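Local coordinates for IPT/TIG domain-containing protein (Bacteroides thetaiotaomicron, PDB 3TC9) that probably acts as an auxiliary nutrient-binding protein, built from an immunoglobulin-like IPT/TIG domain followed by a six-bladed beta-propeller, at residues P262-Q267 against A284-V289; D298-W301 against L306-P309. All coordinates share one frame; numbering follows the deposited sequence.

Interaction 1 (P262-Q267 against A284-V289); sequences PLFTIQ and AYIVVV
Ile266 and Ile286 meet tip to tip, the CD1 methyl of Ile266 lying 3.9 Å from the CD1 methyl of Ile286. The same Ile266 methyl also approaches the other branch of its partner, with Ile286 CG2 at 4.2 Å, and so comes up against both arms of the fork. Both isoleucines place CG1 anti to the carbonyl carbon and differ at the next bond: Ile286 runs straight on to CD1 (chi2 179°), while in Ile266 the terminal methyl is folded (chi2 -51°) toward Phe264. Phe264 turns an edge to both methyls: Ile266 CD1 lies in the plane of the ring, and Ile286 CD1 sits near that plane, 4.2 Å from Phe264 CE1. The edge thus packs against aliphatic carbon while neither CD1 methyl lies over a ring face. No hydrogen bond crosses between 262-267 and 284-289; even the closest pair of CA atoms, those of Ile266 and Ile286, stands 9.1 Å apart, so side chains alone bridge the interval. Phe273 on strand 273-277 touches both isoleucines and extends the apolar patch. The contact is a worked case of the hydrophobic seam between consecutive blades of a beta-propeller, here joining the end of the outermost strand of one four-stranded blade, and the residue that follows it, to the second strand of the next.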
# COMPACT_ATOMS: atom_id res chain seq x y z
N PRO B 262 8.15 -39.26 -3.31
CA PRO B 262 8.88 -38.61 -4.42
C PRO B 262 7.84 -38.03 -5.39
O PRO B 262 6.83 -38.70 -5.68
CB PRO B 262 9.71 -39.75 -5.03
CG PRO B 262 9.40 -40.99 -4.21
CD PRO B 262 8.13 -40.73 -3.47
N LEU B 263 8.02 -36.78 -5.83
CA LEU B 263 6.99 -36.15 -6.67
C LEU B 263 7.31 -36.15 -8.16
O LEU B 263 6.61 -36.81 -8.94
CB LEU B 263 6.72 -34.72 -6.20
CG LEU B 263 5.39 -34.46 -5.47
CD1 LEU B 263 5.02 -35.59 -4.52
CD2 LEU B 263 5.43 -33.15 -4.74
N PHE B 264 8.32 -35.39 -8.57
CA PHE B 264 8.73 -35.25 -9.97
C PHE B 264 10.17 -34.82 -10.04
O PHE B 264 10.70 -34.24 -9.09
CB PHE B 264 7.83 -34.23 -10.73
CG PHE B 264 7.52 -32.93 -10.00
CD1 PHE B 264 8.46 -31.91 -9.93
CD2 PHE B 264 6.29 -32.74 -9.39
CE1 PHE B 264 8.17 -30.72 -9.25
CE2 PHE B 264 6.01 -31.55 -8.71
CZ PHE B 264 6.95 -30.55 -8.64
N THR B 265 10.79 -35.09 -11.19
CA THR B 265 12.15 -34.71 -11.56
C THR B 265 12.01 -33.39 -12.37
O THR B 265 11.02 -33.25 -13.11
CB THR B 265 12.78 -35.92 -12.32
OG1 THR B 265 13.64 -36.64 -11.44
CG2 THR B 265 13.49 -35.55 -13.62
N ILE B 266 12.94 -32.43 -12.22
CA ILE B 266 12.86 -31.17 -12.97
C ILE B 266 13.30 -31.38 -14.43
O ILE B 266 12.53 -31.05 -15.34
CB ILE B 266 13.64 -29.99 -12.30
CG1 ILE B 266 13.16 -29.69 -10.84
CG2 ILE B 266 13.62 -28.71 -13.18
CD1 ILE B 266 11.65 -29.50 -10.59
N GLN B 267 14.54 -31.88 -14.65
CA GLN B 267 15.11 -32.08 -15.97
C GLN B 267 16.21 -33.16 -15.92
O GLN B 267 15.91 -34.35 -15.91
CB GLN B 267 15.66 -30.73 -16.51
CG GLN B 267 16.09 -30.72 -17.98
CD GLN B 267 16.24 -29.34 -18.58
OE1 GLN B 267 15.48 -28.40 -18.30
NE2 GLN B 267 17.22 -29.17 -19.47
N ALA B 284 4.58 -22.27 -6.55
CA ALA B 284 5.92 -22.05 -6.05
C ALA B 284 6.84 -21.78 -7.21
O ALA B 284 6.61 -22.26 -8.32
CB ALA B 284 6.40 -23.25 -5.25
N TYR B 285 7.88 -20.97 -6.96
CA TYR B 285 8.96 -20.76 -7.91
C TYR B 285 10.02 -21.79 -7.55
O TYR B 285 10.26 -22.05 -6.36
CB TYR B 285 9.52 -19.33 -7.90
CG TYR B 285 8.69 -18.32 -8.66
CD1 TYR B 285 8.10 -18.64 -9.89
CD2 TYR B 285 8.49 -17.03 -8.17
CE1 TYR B 285 7.35 -17.71 -10.60
CE2 TYR B 285 7.71 -16.10 -8.86
CZ TYR B 285 7.15 -16.44 -10.08
OH TYR B 285 6.43 -15.50 -10.79
N ILE B 286 10.59 -22.44 -8.57
CA ILE B 286 11.66 -23.40 -8.43
C ILE B 286 12.87 -22.69 -9.05
O ILE B 286 12.91 -22.44 -10.26
CB ILE B 286 11.28 -24.77 -9.07
CG1 ILE B 286 10.09 -25.39 -8.29
CG2 ILE B 286 12.51 -25.71 -9.09
CD1 ILE B 286 9.56 -26.73 -8.80
N VAL B 287 13.80 -22.23 -8.17
CA VAL B 287 14.95 -21.44 -8.55
C VAL B 287 16.12 -22.36 -8.72
O VAL B 287 16.64 -22.88 -7.71
CB VAL B 287 15.20 -20.33 -7.49
CG1 VAL B 287 16.46 -19.50 -7.79
CG2 VAL B 287 13.95 -19.43 -7.34
N VAL B 288 16.56 -22.53 -10.00
CA VAL B 288 17.69 -23.42 -10.32
C VAL B 288 19.01 -22.63 -10.30
O VAL B 288 19.40 -21.98 -11.27
CB VAL B 288 17.52 -24.25 -11.61
CG1 VAL B 288 18.51 -25.42 -11.60
CG2 VAL B 288 16.10 -24.77 -11.72
N VAL B 289 19.67 -22.71 -9.14
CA VAL B 289 20.92 -22.02 -8.79
C VAL B 289 22.05 -22.33 -9.80
O VAL B 289 22.72 -21.39 -10.25
CB VAL B 289 21.35 -22.42 -7.35
CG1 VAL B 289 22.59 -21.63 -6.90
CG2 VAL B 289 20.20 -22.22 -6.37

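Interaction 2 (D298-W301 against L306-P309); sequences DYDW and LTTP
The carbonyl oxygen of Asp298 takes two hydrogen bonds from a single residue, Thr307. The hydroxyl OG1 of Thr307 donates to Asp298 O at 2.7 Å, approaching from a direction tilted 33° out of the carbonyl plane, while the backbone N of Thr307 reaches Asp298 O at 2.9 Å through a bent N-H (136°). Both donors can serve one acceptor because Thr307 OG1 lies between its own N and carbonyl carbon (chi1 61°). A water molecule secures the hydroxyl further: it donates to Thr307 OG1 and to Thr308 O, the latter at 2.6 Å, and accepts from Asp298 N. The carboxylate of Asp298 takes no part in this network and instead forms a salt bridge through OD1 with Arg296. These bonds tie strand 293-300 to strand 305-312 in the beta hairpin that supplies the outer half of a four-stranded propeller blade. One step toward the turn, Tyr299 and Leu306 form an antiparallel non-hydrogen-bonded pair with both side chains on the same face of the sheet, where Tyr299 CD1 comes within 4.3 Å of Leu306 CD2. The Tyr299 ring directs its CD2 over the centre of one face of the Trp301 ring, 3.6 Å above that plane, and also stacks with His234; its hydroxyl is hydrogen-bonded to Glu239 and Asn237. The methyl of Thr307, CG2, packs alongside the CB of Asp300, 3.6 Å away.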
# COMPACT_ATOMS: atom_id res chain seq x y z
N ASP B 298 2.54 -25.10 -10.19
CA ASP B 298 1.21 -24.81 -9.66
C ASP B 298 0.84 -25.82 -8.59
O ASP B 298 1.18 -27.00 -8.70
CB ASP B 298 0.16 -24.78 -10.78
CG ASP B 298 0.23 -23.55 -11.68
OD1 ASP B 298 0.71 -22.48 -11.20
OD2 ASP B 298 -0.23 -23.64 -12.85
N TYR B 299 0.16 -25.35 -7.55
CA TYR B 299 -0.29 -26.20 -6.46
C TYR B 299 -1.67 -26.79 -6.76
O TYR B 299 -2.59 -26.04 -7.10
CB TYR B 299 -0.31 -25.42 -5.16
CG TYR B 299 -0.50 -26.29 -3.94
CD1 TYR B 299 0.55 -27.07 -3.45
CD2 TYR B 299 -1.70 -26.28 -3.23
CE1 TYR B 299 0.40 -27.83 -2.30
CE2 TYR B 299 -1.86 -27.06 -2.09
CZ TYR B 299 -0.80 -27.82 -1.62
OH TYR B 299 -0.94 -28.55 -0.48
N ASP B 300 -1.81 -28.12 -6.64
CA ASP B 300 -3.10 -28.81 -6.80
C ASP B 300 -3.72 -28.91 -5.40
O ASP B 300 -3.25 -29.67 -4.56
CB ASP B 300 -2.91 -30.19 -7.47
CG ASP B 300 -4.17 -30.95 -7.86
OD1 ASP B 300 -5.27 -30.63 -7.31
OD2 ASP B 300 -4.07 -31.88 -8.69
N TRP B 301 -4.74 -28.09 -5.15
CA TRP B 301 -5.39 -28.01 -3.84
C TRP B 301 -6.15 -29.27 -3.48
O TRP B 301 -6.31 -29.58 -2.30
CB TRP B 301 -6.29 -26.77 -3.76
CG TRP B 301 -5.52 -25.48 -3.74
CD1 TRP B 301 -5.14 -24.74 -4.82
CD2 TRP B 301 -4.96 -24.82 -2.59
NE1 TRP B 301 -4.45 -23.62 -4.41
CE2 TRP B 301 -4.32 -23.65 -3.04
CE3 TRP B 301 -4.98 -25.09 -1.20
CZ2 TRP B 301 -3.71 -22.74 -2.17
CZ3 TRP B 301 -4.36 -24.20 -0.34
CH2 TRP B 301 -3.74 -23.04 -0.83
N LEU B 306 2.40 -30.09 -5.22
CA LEU B 306 2.95 -29.29 -6.28
C LEU B 306 2.83 -30.12 -7.56
O LEU B 306 2.84 -31.36 -7.48
CB LEU B 306 4.42 -28.95 -5.98
CG LEU B 306 4.67 -27.74 -5.08
CD1 LEU B 306 6.16 -27.59 -4.80
CD2 LEU B 306 4.13 -26.47 -5.69
N THR B 307 2.68 -29.50 -8.72
CA THR B 307 2.52 -30.27 -9.96
C THR B 307 3.66 -29.95 -10.93
O THR B 307 4.45 -29.05 -10.67
CB THR B 307 1.14 -29.99 -10.58
OG1 THR B 307 1.06 -28.60 -10.89
CG2 THR B 307 -0.02 -30.40 -9.68
N THR B 308 3.71 -30.66 -12.07
CA THR B 308 4.70 -30.55 -13.16
C THR B 308 5.05 -29.09 -13.45
O THR B 308 4.15 -28.33 -13.84
CB THR B 308 4.19 -31.27 -14.45
OG1 THR B 308 3.71 -32.57 -14.11
CG2 THR B 308 5.27 -31.38 -15.53
N PRO B 309 6.33 -28.70 -13.21
CA PRO B 309 6.75 -27.29 -13.41
C PRO B 309 6.96 -26.88 -14.86
O PRO B 309 7.28 -27.69 -15.72
CB PRO B 309 8.10 -27.22 -12.68
CG PRO B 309 8.24 -28.48 -11.95
CD PRO B 309 7.45 -29.49 -12.67
O HOH W 1 2.71 -26.49 -12.70

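In the fold
Interactions 1 and 2 have centres about 11 Å apart and touch directly. Phe264 bridges them: its CE2 lies 3.4 Å from Leu306 O, and its CE1 packs 3.5 Å from Pro309 CG. Ile266 adds a second point of contact, with CD1 at 3.8 Å from the same Pro309 CG. The end of strand 260-265, with Ile266 just after it, thus meets both the second strand, 283-288, and the last strand, 305-312, of the blade whose third and fourth strands interaction 2 ties together. Strand 293-300 lies between 283-288 and 305-312 in that blade; the polar tie of interaction 2 works within one sheet, while the apolar contact of interaction 1 works between sheets.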